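Local coordinates for protein nucleoporin nup120 (Schizosaccharomyces pombe, PDB 4GQ2) that serves as a structural component of the nuclear pore complex and, like other nucleoporins, can act as a docking partner for passing transport factors, at residues S68-W76 with I86-K94; F552-S563 with Y575-S583. All coordinates share one frame; numbering follows the deposited sequence.

Contact 1: S68-W76 with I86-K94; sequences SKGSQTLRW and IFDVSLNSK
S90 OG sits between two partners: it accepts from the backbone N of T73 across the contact, at 3.1 Å and nearly straight, and donates to D88 OD1, a bond modelled so short that its length is doubtful. That same OD1 also takes the backbone N of S90 at 2.8 Å, nearly along its C-O axis, so D88 closes an Asx turn where strand 83-88 ends. The D88 first torsion (chi1 -177°) sends CG beside the carbonyl carbon, from where OD1 reaches S90 and OD2 faces Q72. Q72 NE2 points at D88 OD2 over 3.3 Å with the N-H almost in line, but comes from above the carboxylate plane, the amide and carboxylate planes standing 76° apart. S99 OG is a second partner of OD2, so the buried carboxylate is well supplied with donors.

The backbone ladder begins at T73 O, which V89 N meets at 2.8 Å; R75 and F87 then exchange N-H and C=O as an antiparallel hydrogen-bonded pair. The two methyls of V89 divide between T73 and R75, CG2 lying 3.7 Å from T73 CG2 and CG1 beside R75 CB. The R75 guanidinium runs on, away from the contact, to S77 OG and the carbonyls of Y536 and K539. On the face shared by L74, W76, I86 and D88, I86 CG2 packs against L74 CB, while L74 CD2 rests over D88 CA.

Beyond the paired strands K94 CE lies against S71 O (3.3 Å), a van der Waals contact between the two segments. Y63 and G61 bond to the far edge of strand 73-79, and V103 to that of strand 83-88; these neighbours make the contact an inner antiparallel hairpin of a blade in the Nup120 beta-propeller.

Contact 2: F552-S563 with Y575-S583; sequences FDEEPLTKLISS and YQILDLGRS
F552 points its ring edge at one face of Y575 in a T-shaped stack, centroids 4.8 Å apart and planes at 84°, and this is the tight end of the contact. CD2 of the phenyl ring is also met near its plane by L578 CD1 at 3.5 Å, and L560 CD2 sits over the ring centre. Y575 is boxed in further: L560 O comes to its edge at CE2, and I561 CD1 lies 3.9 Å from its CB. L653 and L657 of helix 646-658 press on F552 as well, which sets the pair among the packed alpha-helices at the start of the helical part of Nup120, where helices 557-561 and 575-583 run nearly antiparallel, at 153°.

Toward R582 the packing gives way to polar links. Its NH1 donates to F552 O at 2.8 Å, approaching from above the carbonyl plane, while NH2 holds D579 OD1 of its own helix in a salt bridge at 2.7 Å. A bend at chi3 (-50°) lets the guanidinium serve both. With an alanine here, F552 O would probably lose this donor, and the D579 and E555 carboxylates the positive charge they share. On the solvent side, the exposed E555 places OE1 over the guanidinium face of R582, 3.9 Å from NH2, a long, purely electrostatic link. Nearby, L557 CG lies against D579 CB at 3.6 Å, bordering the solvent side.

From the N terminus the chain first enters the propeller, and contact 1 closes a beta hairpin, with nine residues, most of them strand, lying between 68-76 and 86-94. Some 450 residues follow, including the strands up to 539-544, before contact 2 closes an eleven-residue excursion between 552-563 and 575-583. The two are in series, neither nested nor crossed, with centres 40 Å apart and nearest atoms about 21 Å apart. One lies within the beta-propeller, the other at the start of the helical part that follows. Helix 672-703 reaches both: F673 touches V89 and L91 of contact 1, while F696 packs on L578 of contact 2, tying the sheet to the helices.

Contact 1: S68-W76 with I86-K94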
ATOM      1  N   SER A  68     -24.523 -25.261   6.003  1.00155.43           N
ATOM      2  CA  SER A  68     -24.890 -24.645   4.713  1.00138.94           C
ATOM      3  C   SER A  68     -23.930 -25.030   3.570  1.00123.17           C
ATOM      4  O   SER A  68     -23.040 -25.869   3.758  1.00 92.61           O
ATOM      5  CB  SER A  68     -25.048 -23.119   4.841  1.00126.91           C
ATOM      6  OG  SER A  68     -23.987 -22.529   5.575  1.00112.78           O
ATOM      7  N   LYS A  69     -24.117 -24.426   2.393  1.00128.34           N
ATOM      8  CA  LYS A  69     -23.352 -24.807   1.193  1.00124.81           C
ATOM      9  C   LYS A  69     -22.558 -23.644   0.563  1.00113.22           C
ATOM     10  O   LYS A  69     -23.001 -23.065  -0.433  1.00 99.70           O
ATOM     11  CB  LYS A  69     -24.279 -25.425   0.131  1.00117.23           C
ATOM     12  CG  LYS A  69     -25.544 -26.088   0.661  1.00104.07           C
ATOM     13  CD  LYS A  69     -26.549 -26.306  -0.460  1.00104.36           C
ATOM     14  CE  LYS A  69     -27.977 -26.123   0.027  1.00 95.38           C
ATOM     15  NZ  LYS A  69     -28.372 -27.150   1.029  1.00 95.47           N
ATOM     16  N   GLY A  70     -21.397 -23.291   1.120  1.00113.66           N
ATOM     17  CA  GLY A  70     -20.858 -23.868   2.351  1.00102.43           C
ATOM     18  C   GLY A  70     -21.139 -22.967   3.542  1.00 91.39           C
ATOM     19  O   GLY A  70     -22.041 -22.123   3.493  1.00 78.62           O
ATOM     20  N   SER A  71     -20.358 -23.139   4.605  1.00 80.49           N
ATOM     21  CA  SER A  71     -20.568 -22.415   5.864  1.00 86.96           C
ATOM     22  C   SER A  71     -20.336 -20.909   5.767  1.00 82.06           C
ATOM     23  O   SER A  71     -19.371 -20.455   5.149  1.00 89.88           O
ATOM     24  CB  SER A  71     -19.663 -22.978   6.958  1.00 82.68           C
ATOM     25  OG  SER A  71     -19.712 -24.392   6.992  1.00 93.04           O
ATOM     26  N   GLN A  72     -21.228 -20.140   6.380  1.00 71.88           N
ATOM     27  CA  GLN A  72     -20.965 -18.726   6.609  1.00 80.46           C
ATOM     28  C   GLN A  72     -20.403 -18.560   8.018  1.00 66.95           C
ATOM     29  O   GLN A  72     -20.891 -19.180   8.965  1.00 54.13           O
ATOM     30  CB  GLN A  72     -22.216 -17.868   6.401  1.00 84.66           C
ATOM     31  CG  GLN A  72     -21.890 -16.417   6.064  1.00 90.06           C
ATOM     32  CD  GLN A  72     -23.021 -15.678   5.365  1.00 85.64           C
ATOM     33  OE1 GLN A  72     -24.199 -15.988   5.553  1.00 88.79           O
ATOM     34  NE2 GLN A  72     -22.661 -14.685   4.553  1.00 66.13           N
ATOM     35  N   THR A  73     -19.356 -17.747   8.135  1.00 53.10           N
ATOM     36  CA  THR A  73     -18.696 -17.503   9.411  1.00 48.63           C
ATOM     37  C   THR A  73     -18.794 -16.014   9.720  1.00 44.59           C
ATOM     38  O   THR A  73     -18.244 -15.178   9.004  1.00 47.18           O
ATOM     39  CB  THR A  73     -17.231 -17.989   9.400  1.00 49.60           C
ATOM     40  OG1 THR A  73     -17.181 -19.360   8.983  1.00 61.23           O
ATOM     41  CG2 THR A  73     -16.616 -17.880  10.776  1.00 42.42           C
ATOM     42  N   LEU A  74     -19.520 -15.695  10.785  1.00 44.58           N
ATOM     43  CA  LEU A  74     -19.902 -14.322  11.073  1.00 40.65           C
ATOM     44  C   LEU A  74     -19.323 -13.815  12.377  1.00 43.63           C
ATOM     45  O   LEU A  74     -19.383 -14.489  13.403  1.00 39.65           O
ATOM     46  CB  LEU A  74     -21.428 -14.195  11.093  1.00 40.78           C
ATOM     47  CG  LEU A  74     -22.166 -14.609   9.811  1.00 45.24           C
ATOM     48  CD1 LEU A  74     -23.671 -14.539  10.033  1.00 41.36           C
ATOM     49  CD2 LEU A  74     -21.743 -13.752   8.617  1.00 40.83           C
ATOM     50  N   ARG A  75     -18.773 -12.610  12.333  1.00 37.74           N
ATOM     51  CA  ARG A  75     -18.217 -12.004  13.518  1.00 40.13           C
ATOM     52  C   ARG A  75     -19.108 -10.870  14.006  1.00 38.68           C
ATOM     53  O   ARG A  75     -19.335  -9.887  13.295  1.00 41.59           O
ATOM     54  CB  ARG A  75     -16.785 -11.530  13.250  1.00 43.07           C
ATOM     55  CG  ARG A  75     -16.282 -10.419  14.154  1.00 35.22           C
ATOM     56  CD  ARG A  75     -16.035 -10.869  15.583  1.00 34.19           C
ATOM     57  NE  ARG A  75     -15.861  -9.685  16.419  1.00 37.13           N
ATOM     58  CZ  ARG A  75     -14.690  -9.232  16.851  1.00 36.06           C
ATOM     59  NH1 ARG A  75     -13.567  -9.883  16.562  1.00 31.34           N
ATOM     60  NH2 ARG A  75     -14.645  -8.121  17.577  1.00 33.88           N
ATOM     61  N   TRP A  76     -19.615 -11.030  15.228  1.00 37.66           N
ATOM     62  CA  TRP A  76     -20.466 -10.030  15.856  1.00 33.62           C
ATOM     63  C   TRP A  76     -19.717  -9.295  16.911  1.00 35.64           C
ATOM     64  O   TRP A  76     -18.826  -9.847  17.558  1.00 37.02           O
ATOM     65  CB  TRP A  76     -21.716 -10.664  16.459  1.00 39.49           C
ATOM     66  CG  TRP A  76     -21.448 -11.713  17.516  1.00 37.72           C
ATOM     67  CD1 TRP A  76     -21.242 -13.074  17.323  1.00 37.05           C
ATOM     68  CD2 TRP A  76     -21.371 -11.522  18.973  1.00 31.67           C
ATOM     69  NE1 TRP A  76     -21.045 -13.719  18.520  1.00 37.85           N
ATOM     70  CE2 TRP A  76     -21.110 -12.852  19.547  1.00 35.02           C
ATOM     71  CE3 TRP A  76     -21.489 -10.432  19.826  1.00 33.10           C
ATOM     72  CZ2 TRP A  76     -20.970 -13.051  20.921  1.00 33.62           C
ATOM     73  CZ3 TRP A  76     -21.352 -10.644  21.214  1.00 35.81           C
ATOM     74  CH2 TRP A  76     -21.096 -11.920  21.746  1.00 30.23           C
ATOM     75  N   ILE A  86     -22.203  -6.863  12.411  1.00 36.93           N
ATOM     76  CA  ILE A  86     -21.884  -8.197  11.908  1.00 42.54           C
ATOM     77  C   ILE A  86     -21.031  -8.118  10.648  1.00 36.01           C
ATOM     78  O   ILE A  86     -21.429  -7.506   9.657  1.00 39.56           O
ATOM     79  CB  ILE A  86     -23.154  -9.018  11.597  1.00 42.15           C
ATOM     80  CG1 ILE A  86     -24.090  -9.042  12.806  1.00 46.56           C
ATOM     81  CG2 ILE A  86     -22.785 -10.434  11.173  1.00 44.41           C
ATOM     82  CD1 ILE A  86     -25.534  -9.341  12.466  1.00 51.30           C
ATOM     83  N   PHE A  87     -19.862  -8.748  10.705  1.00 35.55           N
ATOM     84  CA  PHE A  87     -18.949  -8.848   9.574  1.00 34.29           C
ATOM     85  C   PHE A  87     -18.790 -10.308   9.141  1.00 35.43           C
ATOM     86  O   PHE A  87     -18.590 -11.191   9.974  1.00 39.53           O
ATOM     87  CB  PHE A  87     -17.582  -8.298   9.969  1.00 32.81           C
ATOM     88  CG  PHE A  87     -17.510  -6.794  10.028  1.00 33.66           C
ATOM     89  CD1 PHE A  87     -18.106  -6.086  11.070  1.00 31.99           C
ATOM     90  CD2 PHE A  87     -16.807  -6.083   9.053  1.00 31.05           C
ATOM     91  CE1 PHE A  87     -18.019  -4.694  11.130  1.00 38.58           C
ATOM     92  CE2 PHE A  87     -16.717  -4.698   9.105  1.00 35.50           C
ATOM     93  CZ  PHE A  87     -17.318  -3.999  10.152  1.00 38.86           C
ATOM     94  N   ASP A  88     -18.880 -10.560   7.838  1.00 35.86           N
ATOM     95  CA  ASP A  88     -18.590 -11.885   7.294  1.00 35.56           C
ATOM     96  C   ASP A  88     -17.076 -12.122   7.314  1.00 39.85           C
ATOM     97  O   ASP A  88     -16.310 -11.372   6.708  1.00 34.61           O
ATOM     98  CB  ASP A  88     -19.146 -12.019   5.872  1.00 32.51           C
ATOM     99  CG  ASP A  88     -18.936 -13.412   5.277  1.00 42.77           C
ATOM    100  OD1 ASP A  88     -18.145 -14.198   5.833  1.00 47.78           O
ATOM    101  OD2 ASP A  88     -19.561 -13.728   4.242  1.00 51.74           O
ATOM    102  N   VAL A  89     -16.649 -13.166   8.017  1.00 39.41           N
ATOM    103  CA  VAL A  89     -15.224 -13.461   8.151  1.00 38.62           C
ATOM    104  C   VAL A  89     -14.882 -14.836   7.589  1.00 40.59           C
ATOM    105  O   VAL A  89     -13.865 -15.428   7.966  1.00 33.63           O
ATOM    106  CB  VAL A  89     -14.744 -13.338   9.617  1.00 39.14           C
ATOM    107  CG1 VAL A  89     -14.926 -11.913  10.123  1.00 33.92           C
ATOM    108  CG2 VAL A  89     -15.489 -14.318  10.520  1.00 37.26           C
ATOM    109  N   SER A  90     -15.731 -15.329   6.683  1.00 43.14           N
ATOM    110  CA  SER A  90     -15.546 -16.643   6.054  1.00 43.20           C
ATOM    111  C   SER A  90     -14.216 -16.716   5.327  1.00 49.69           C
ATOM    112  O   SER A  90     -13.860 -15.798   4.594  1.00 44.44           O
ATOM    113  CB  SER A  90     -16.661 -16.935   5.050  1.00 38.12           C
ATOM    114  OG  SER A  90     -17.931 -16.628   5.590  1.00 48.42           O
ATOM    115  N   LEU A  91     -13.496 -17.817   5.535  1.00 63.16           N
ATOM    116  CA  LEU A  91     -12.208 -18.071   4.883  1.00 59.44           C
ATOM    117  C   LEU A  91     -12.350 -18.984   3.669  1.00 66.70           C
ATOM    118  O   LEU A  91     -11.563 -18.891   2.722  1.00 72.66           O
ATOM    119  CB  LEU A  91     -11.209 -18.676   5.880  1.00 54.64           C
ATOM    120  CG  LEU A  91     -10.133 -17.784   6.518  1.00 49.18           C
ATOM    121  CD1 LEU A  91     -10.569 -16.337   6.598  1.00 51.22           C
ATOM    122  CD2 LEU A  91      -9.733 -18.293   7.897  1.00 40.33           C
ATOM    123  N   ASN A  92     -13.351 -19.865   3.709  1.00 79.80           N
ATOM    124  CA  ASN A  92     -13.630 -20.795   2.611  1.00 76.77           C
ATOM    125  C   ASN A  92     -14.275 -20.099   1.423  1.00 60.37           C
ATOM    126  O   ASN A  92     -14.914 -19.055   1.575  1.00 62.50           O
ATOM    127  CB  ASN A  92     -14.539 -21.935   3.082  1.00 94.31           C
ATOM    128  CG  ASN A  92     -13.861 -22.857   4.078  1.00 94.49           C
ATOM    129  OD1 ASN A  92     -12.703 -23.249   3.903  1.00 88.77           O
ATOM    130  ND2 ASN A  92     -14.586 -23.214   5.134  1.00 93.14           N
ATOM    131  N   SER A  93     -14.095 -20.673   0.241  1.00 59.91           N
ATOM    132  CA  SER A  93     -14.772 -20.172  -0.952  1.00 82.08           C
ATOM    133  C   SER A  93     -16.216 -20.664  -0.971  1.00 85.37           C
ATOM    134  O   SER A  93     -16.499 -21.791  -0.557  1.00 76.51           O
ATOM    135  CB  SER A  93     -14.035 -20.595  -2.231  1.00 73.94           C
ATOM    136  OG  SER A  93     -13.546 -21.923  -2.148  1.00 82.09           O
ATOM    137  N   LYS A  94     -17.128 -19.813  -1.431  1.00 88.58           N
ATOM    138  CA  LYS A  94     -18.522 -20.211  -1.585  1.00 83.11           C
ATOM    139  C   LYS A  94     -18.947 -20.267  -3.049  1.00 86.46           C
ATOM    140  O   LYS A  94     -18.174 -19.935  -3.949  1.00 86.03           O
ATOM    141  CB  LYS A  94     -19.450 -19.289  -0.781  1.00 93.00           C
ATOM    142  CG  LYS A  94     -19.847 -19.844   0.581  1.00 92.68           C
ATOM    143  CD  LYS A  94     -18.932 -19.368   1.705  1.00 87.30           C
ATOM    144  CE  LYS A  94     -19.603 -18.321   2.587  1.00 85.96           C
ATOM    145  NZ  LYS A  94     -19.956 -17.065   1.866  1.00 92.62           N
TER

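Contact 2: F552-S563 with Y575-S583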
ATOM      1  N   PHE A 552      14.246 -16.678  12.321  1.00 64.86           N
ATOM      2  CA  PHE A 552      15.569 -16.121  12.028  1.00 71.43           C
ATOM      3  C   PHE A 552      15.652 -14.600  12.155  1.00 71.47           C
ATOM      4  O   PHE A 552      16.746 -14.044  12.234  1.00 67.83           O
ATOM      5  CB  PHE A 552      16.049 -16.565  10.644  1.00 68.66           C
ATOM      6  CG  PHE A 552      16.538 -17.981  10.605  1.00 89.73           C
ATOM      7  CD1 PHE A 552      15.666 -19.023  10.327  1.00 86.62           C
ATOM      8  CD2 PHE A 552      17.872 -18.276  10.857  1.00102.43           C
ATOM      9  CE1 PHE A 552      16.111 -20.330  10.294  1.00 81.92           C
ATOM     10  CE2 PHE A 552      18.325 -19.584  10.825  1.00104.02           C
ATOM     11  CZ  PHE A 552      17.441 -20.611  10.541  1.00 92.40           C
ATOM     12  N   ASP A 553      14.500 -13.932  12.165  1.00 71.50           N
ATOM     13  CA  ASP A 553      14.451 -12.478  12.301  1.00 70.95           C
ATOM     14  C   ASP A 553      14.562 -12.072  13.767  1.00 68.44           C
ATOM     15  O   ASP A 553      15.450 -11.305  14.135  1.00 86.94           O
ATOM     16  CB  ASP A 553      13.160 -11.922  11.693  1.00 76.01           C
ATOM     17  CG  ASP A 553      13.224 -10.425  11.437  1.00 83.63           C
ATOM     18  OD1 ASP A 553      13.998 -10.008  10.548  1.00 81.71           O
ATOM     19  OD2 ASP A 553      12.480  -9.671  12.108  1.00 77.10           O
ATOM     20  N   GLU A 554      13.659 -12.595  14.597  1.00 69.90           N
ATOM     21  CA  GLU A 554      13.644 -12.279  16.025  1.00 86.08           C
ATOM     22  C   GLU A 554      14.676 -13.094  16.808  1.00 89.41           C
ATOM     23  O   GLU A 554      14.820 -14.303  16.604  1.00 80.65           O
ATOM     24  CB  GLU A 554      12.232 -12.419  16.617  1.00 73.05           C
ATOM     25  CG  GLU A 554      11.462 -13.648  16.162  1.00 92.65           C
ATOM     26  CD  GLU A 554       9.986 -13.367  15.941  1.00103.59           C
ATOM     27  OE1 GLU A 554       9.640 -12.663  14.961  1.00 83.67           O
ATOM     28  OE2 GLU A 554       9.168 -13.864  16.744  1.00103.54           O
ATOM     29  N   GLU A 555      15.374 -12.398  17.706  1.00 93.57           N
ATOM     30  CA  GLU A 555      16.563 -12.897  18.421  1.00112.93           C
ATOM     31  C   GLU A 555      16.325 -14.175  19.259  1.00100.73           C
ATOM     32  O   GLU A 555      15.195 -14.665  19.332  1.00106.92           O
ATOM     33  CB  GLU A 555      17.119 -11.775  19.322  1.00102.05           C
ATOM     34  CG  GLU A 555      17.074 -10.368  18.730  1.00104.93           C
ATOM     35  CD  GLU A 555      18.132 -10.115  17.668  1.00112.10           C
ATOM     36  OE1 GLU A 555      19.296 -10.529  17.858  1.00106.92           O
ATOM     37  OE2 GLU A 555      17.802  -9.482  16.641  1.00106.57           O
ATOM     38  N   PRO A 556      17.390 -14.737  19.876  1.00 87.90           N
ATOM     39  CA  PRO A 556      18.833 -14.530  19.720  1.00 76.80           C
ATOM     40  C   PRO A 556      19.530 -15.771  19.161  1.00 78.60           C
ATOM     41  O   PRO A 556      18.895 -16.826  19.024  1.00 77.97           O
ATOM     42  CB  PRO A 556      19.292 -14.286  21.157  1.00 76.53           C
ATOM     43  CG  PRO A 556      18.306 -15.031  22.009  1.00 81.89           C
ATOM     44  CD  PRO A 556      17.104 -15.386  21.167  1.00 90.27           C
ATOM     45  N   LEU A 557      20.823 -15.654  18.857  1.00 69.96           N
ATOM     46  CA  LEU A 557      21.571 -16.762  18.250  1.00 66.02           C
ATOM     47  C   LEU A 557      21.516 -18.035  19.107  1.00 67.09           C
ATOM     48  O   LEU A 557      21.291 -19.129  18.578  1.00 59.25           O
ATOM     49  CB  LEU A 557      23.027 -16.368  17.974  1.00 52.26           C
ATOM     50  CG  LEU A 557      23.715 -16.812  16.669  1.00 56.58           C
ATOM     51  CD1 LEU A 557      25.227 -16.709  16.816  1.00 49.58           C
ATOM     52  CD2 LEU A 557      23.332 -18.203  16.160  1.00 59.19           C
ATOM     53  N   THR A 558      21.707 -17.877  20.420  1.00 59.27           N
ATOM     54  CA  THR A 558      21.664 -18.996  21.374  1.00 69.04           C
ATOM     55  C   THR A 558      20.393 -19.848  21.253  1.00 68.23           C
ATOM     56  O   THR A 558      20.477 -21.065  21.070  1.00 62.57           O
ATOM     57  CB  THR A 558      21.826 -18.521  22.834  1.00 79.26           C
ATOM     58  OG1 THR A 558      20.788 -17.586  23.160  1.00 84.66           O
ATOM     59  CG2 THR A 558      23.187 -17.863  23.044  1.00 68.40           C
ATOM     60  N   LYS A 559      19.228 -19.202  21.333  1.00 66.02           N
ATOM     61  CA  LYS A 559      17.942 -19.896  21.217  1.00 77.39           C
ATOM     62  C   LYS A 559      17.758 -20.568  19.849  1.00 85.79           C
ATOM     63  O   LYS A 559      17.183 -21.658  19.760  1.00 78.55           O
ATOM     64  CB  LYS A 559      16.778 -18.948  21.534  1.00 86.77           C
ATOM     65  CG  LYS A 559      15.408 -19.618  21.602  1.00 98.31           C
ATOM     66  CD  LYS A 559      14.446 -18.896  22.543  1.00111.16           C
ATOM     67  CE  LYS A 559      13.906 -17.592  21.963  1.00126.12           C
ATOM     68  NZ  LYS A 559      12.974 -17.795  20.818  1.00127.47           N
ATOM     69  N   LEU A 560      18.254 -19.922  18.793  1.00 79.21           N
ATOM     70  CA  LEU A 560      18.246 -20.523  17.458  1.00 73.52           C
ATOM     71  C   LEU A 560      19.048 -21.822  17.418  1.00 67.80           C
ATOM     72  O   LEU A 560      18.581 -22.823  16.882  1.00 80.36           O
ATOM     73  CB  LEU A 560      18.759 -19.541  16.402  1.00 66.78           C
ATOM     74  CG  LEU A 560      17.729 -18.591  15.798  1.00 61.28           C
ATOM     75  CD1 LEU A 560      18.420 -17.400  15.152  1.00 68.21           C
ATOM     76  CD2 LEU A 560      16.840 -19.316  14.798  1.00 59.17           C
ATOM     77  N   ILE A 561      20.243 -21.797  18.004  1.00 76.42           N
ATOM     78  CA  ILE A 561      21.122 -22.970  18.069  1.00 87.90           C
ATOM     79  C   ILE A 561      20.462 -24.146  18.801  1.00 91.00           C
ATOM     80  O   ILE A 561      20.577 -25.297  18.372  1.00 84.25           O
ATOM     81  CB  ILE A 561      22.484 -22.619  18.731  1.00 92.09           C
ATOM     82  CG1 ILE A 561      23.258 -21.570  17.910  1.00 76.83           C
ATOM     83  CG2 ILE A 561      23.326 -23.869  18.985  1.00 92.56           C
ATOM     84  CD1 ILE A 561      23.611 -21.970  16.491  1.00 73.32           C
ATOM     85  N   SER A 562      19.751 -23.842  19.887  1.00101.23           N
ATOM     86  CA  SER A 562      19.144 -24.866  20.744  1.00 98.57           C
ATOM     87  C   SER A 562      18.014 -25.678  20.093  1.00 91.82           C
ATOM     88  O   SER A 562      17.379 -26.498  20.759  1.00110.76           O
ATOM     89  CB  SER A 562      18.677 -24.250  22.068  1.00101.98           C
ATOM     90  OG  SER A 562      17.670 -23.278  21.851  1.00118.59           O
ATOM     91  N   SER A 563      17.764 -25.451  18.803  1.00 90.18           N
ATOM     92  CA  SER A 563      16.886 -26.320  18.021  1.00 94.10           C
ATOM     93  C   SER A 563      17.641 -27.612  17.699  1.00102.33           C
ATOM     94  O   SER A 563      18.656 -27.600  16.996  1.00100.03           O
ATOM     95  CB  SER A 563      16.391 -25.626  16.745  1.00 94.78           C
ATOM     96  OG  SER A 563      17.448 -25.391  15.831  1.00 96.93           O
ATOM     97  N   TYR A 575      23.763 -21.022  10.658  1.00 55.84           N
ATOM     98  CA  TYR A 575      23.109 -20.140  11.622  1.00 63.50           C
ATOM     99  C   TYR A 575      24.035 -19.003  12.044  1.00 61.40           C
ATOM    100  O   TYR A 575      23.631 -17.835  12.056  1.00 65.39           O
ATOM    101  CB  TYR A 575      22.673 -20.936  12.850  1.00 66.71           C
ATOM    102  CG  TYR A 575      21.350 -21.650  12.704  1.00 73.91           C
ATOM    103  CD1 TYR A 575      20.888 -22.068  11.456  1.00 63.54           C
ATOM    104  CD2 TYR A 575      20.567 -21.930  13.822  1.00 84.85           C
ATOM    105  CE1 TYR A 575      19.681 -22.731  11.325  1.00 71.02           C
ATOM    106  CE2 TYR A 575      19.355 -22.591  13.699  1.00 90.55           C
ATOM    107  CZ  TYR A 575      18.917 -22.988  12.450  1.00 82.06           C
ATOM    108  OH  TYR A 575      17.714 -23.642  12.325  1.00 85.97           O
ATOM    109  N   GLN A 576      25.277 -19.355  12.375  1.00 53.91           N
ATOM    110  CA  GLN A 576      26.281 -18.380  12.797  1.00 54.38           C
ATOM    111  C   GLN A 576      26.511 -17.279  11.766  1.00 52.45           C
ATOM    112  O   GLN A 576      26.603 -16.105  12.132  1.00 49.24           O
ATOM    113  CB  GLN A 576      27.592 -19.077  13.140  1.00 54.43           C
ATOM    114  CG  GLN A 576      27.495 -19.951  14.381  1.00 58.45           C
ATOM    115  CD  GLN A 576      28.777 -20.702  14.698  1.00 54.81           C
ATOM    116  OE1 GLN A 576      29.611 -20.960  13.823  1.00 53.03           O
ATOM    117  NE2 GLN A 576      28.938 -21.060  15.963  1.00 53.08           N
ATOM    118  N   ILE A 577      26.595 -17.664  10.491  1.00 46.00           N
ATOM    119  CA  ILE A 577      26.781 -16.709   9.397  1.00 54.73           C
ATOM    120  C   ILE A 577      25.537 -15.833   9.207  1.00 66.04           C
ATOM    121  O   ILE A 577      25.654 -14.630   8.937  1.00 54.99           O
ATOM    122  CB  ILE A 577      27.130 -17.402   8.061  1.00 61.07           C
ATOM    123  CG1 ILE A 577      28.277 -18.402   8.245  1.00 62.35           C
ATOM    124  CG2 ILE A 577      27.509 -16.365   7.007  1.00 59.15           C
ATOM    125  CD1 ILE A 577      28.334 -19.493   7.192  1.00 56.89           C
ATOM    126  N   LEU A 578      24.353 -16.429   9.349  1.00 61.72           N
ATOM    127  CA  LEU A 578      23.109 -15.663   9.276  1.00 66.10           C
ATOM    128  C   LEU A 578      23.127 -14.534  10.312  1.00 64.05           C
ATOM    129  O   LEU A 578      22.811 -13.385   9.988  1.00 46.20           O
ATOM    130  CB  LEU A 578      21.874 -16.567   9.442  1.00 68.28           C
ATOM    131  CG  LEU A 578      20.437 -16.001   9.488  1.00 73.70           C
ATOM    132  CD1 LEU A 578      20.065 -15.564  10.903  1.00 67.29           C
ATOM    133  CD2 LEU A 578      20.175 -14.875   8.482  1.00 69.17           C
ATOM    134  N   ASP A 579      23.525 -14.857  11.544  1.00 49.28           N
ATOM    135  CA  ASP A 579      23.609 -13.845  12.587  1.00 50.34           C
ATOM    136  C   ASP A 579      24.591 -12.731  12.224  1.00 50.23           C
ATOM    137  O   ASP A 579      24.354 -11.562  12.548  1.00 53.92           O
ATOM    138  CB  ASP A 579      23.970 -14.470  13.932  1.00 63.57           C
ATOM    139  CG  ASP A 579      23.890 -13.477  15.070  1.00 57.53           C
ATOM    140  OD1 ASP A 579      22.771 -13.035  15.396  1.00 72.10           O
ATOM    141  OD2 ASP A 579      24.947 -13.135  15.634  1.00 51.03           O
ATOM    142  N   LEU A 580      25.679 -13.098  11.544  1.00 44.58           N
ATOM    143  CA  LEU A 580      26.636 -12.117  11.025  1.00 45.33           C
ATOM    144  C   LEU A 580      25.981 -11.154  10.023  1.00 46.60           C
ATOM    145  O   LEU A 580      26.301  -9.965   9.995  1.00 51.85           O
ATOM    146  CB  LEU A 580      27.851 -12.816  10.387  1.00 51.56           C
ATOM    147  CG  LEU A 580      28.817 -13.656  11.243  1.00 49.80           C
ATOM    148  CD1 LEU A 580      29.939 -14.206  10.382  1.00 49.72           C
ATOM    149  CD2 LEU A 580      29.411 -12.864  12.399  1.00 45.10           C
ATOM    150  N   GLY A 581      25.066 -11.677   9.206  1.00 46.45           N
ATOM    151  CA  GLY A 581      24.289 -10.866   8.274  1.00 44.36           C
ATOM    152  C   GLY A 581      23.311  -9.959   8.995  1.00 46.49           C
ATOM    153  O   GLY A 581      23.239  -8.753   8.702  1.00 46.38           O
ATOM    154  N   ARG A 582      22.573 -10.538   9.948  1.00 40.72           N
ATOM    155  CA  ARG A 582      21.652  -9.788  10.802  1.00 43.54           C
ATOM    156  C   ARG A 582      22.337  -8.610  11.490  1.00 46.70           C
ATOM    157  O   ARG A 582      21.810  -7.501  11.483  1.00 40.98           O
ATOM    158  CB  ARG A 582      21.038 -10.677  11.884  1.00 46.90           C
ATOM    159  CG  ARG A 582      20.068 -11.740  11.404  1.00 54.94           C
ATOM    160  CD  ARG A 582      19.187 -12.241  12.544  1.00 58.43           C
ATOM    161  NE  ARG A 582      19.932 -12.637  13.744  1.00 61.21           N
ATOM    162  CZ  ARG A 582      19.447 -13.412  14.713  1.00 65.16           C
ATOM    163  NH1 ARG A 582      18.215 -13.907  14.632  1.00 73.02           N
ATOM    164  NH2 ARG A 582      20.195 -13.706  15.766  1.00 51.34           N
ATOM    165  N   SER A 583      23.502  -8.856  12.087  1.00 40.56           N
ATOM    166  CA  SER A 583      24.169  -7.833  12.873  1.00 43.35           C
ATOM    167  C   SER A 583      24.815  -6.763  12.006  1.00 41.31           C
ATOM    168  O   SER A 583      24.927  -5.614  12.424  1.00 46.66           O
ATOM    169  CB  SER A 583      25.172  -8.449  13.852  1.00 50.63           C
ATOM    170  OG  SER A 583      26.197  -9.127  13.169  1.00 67.93           O
TER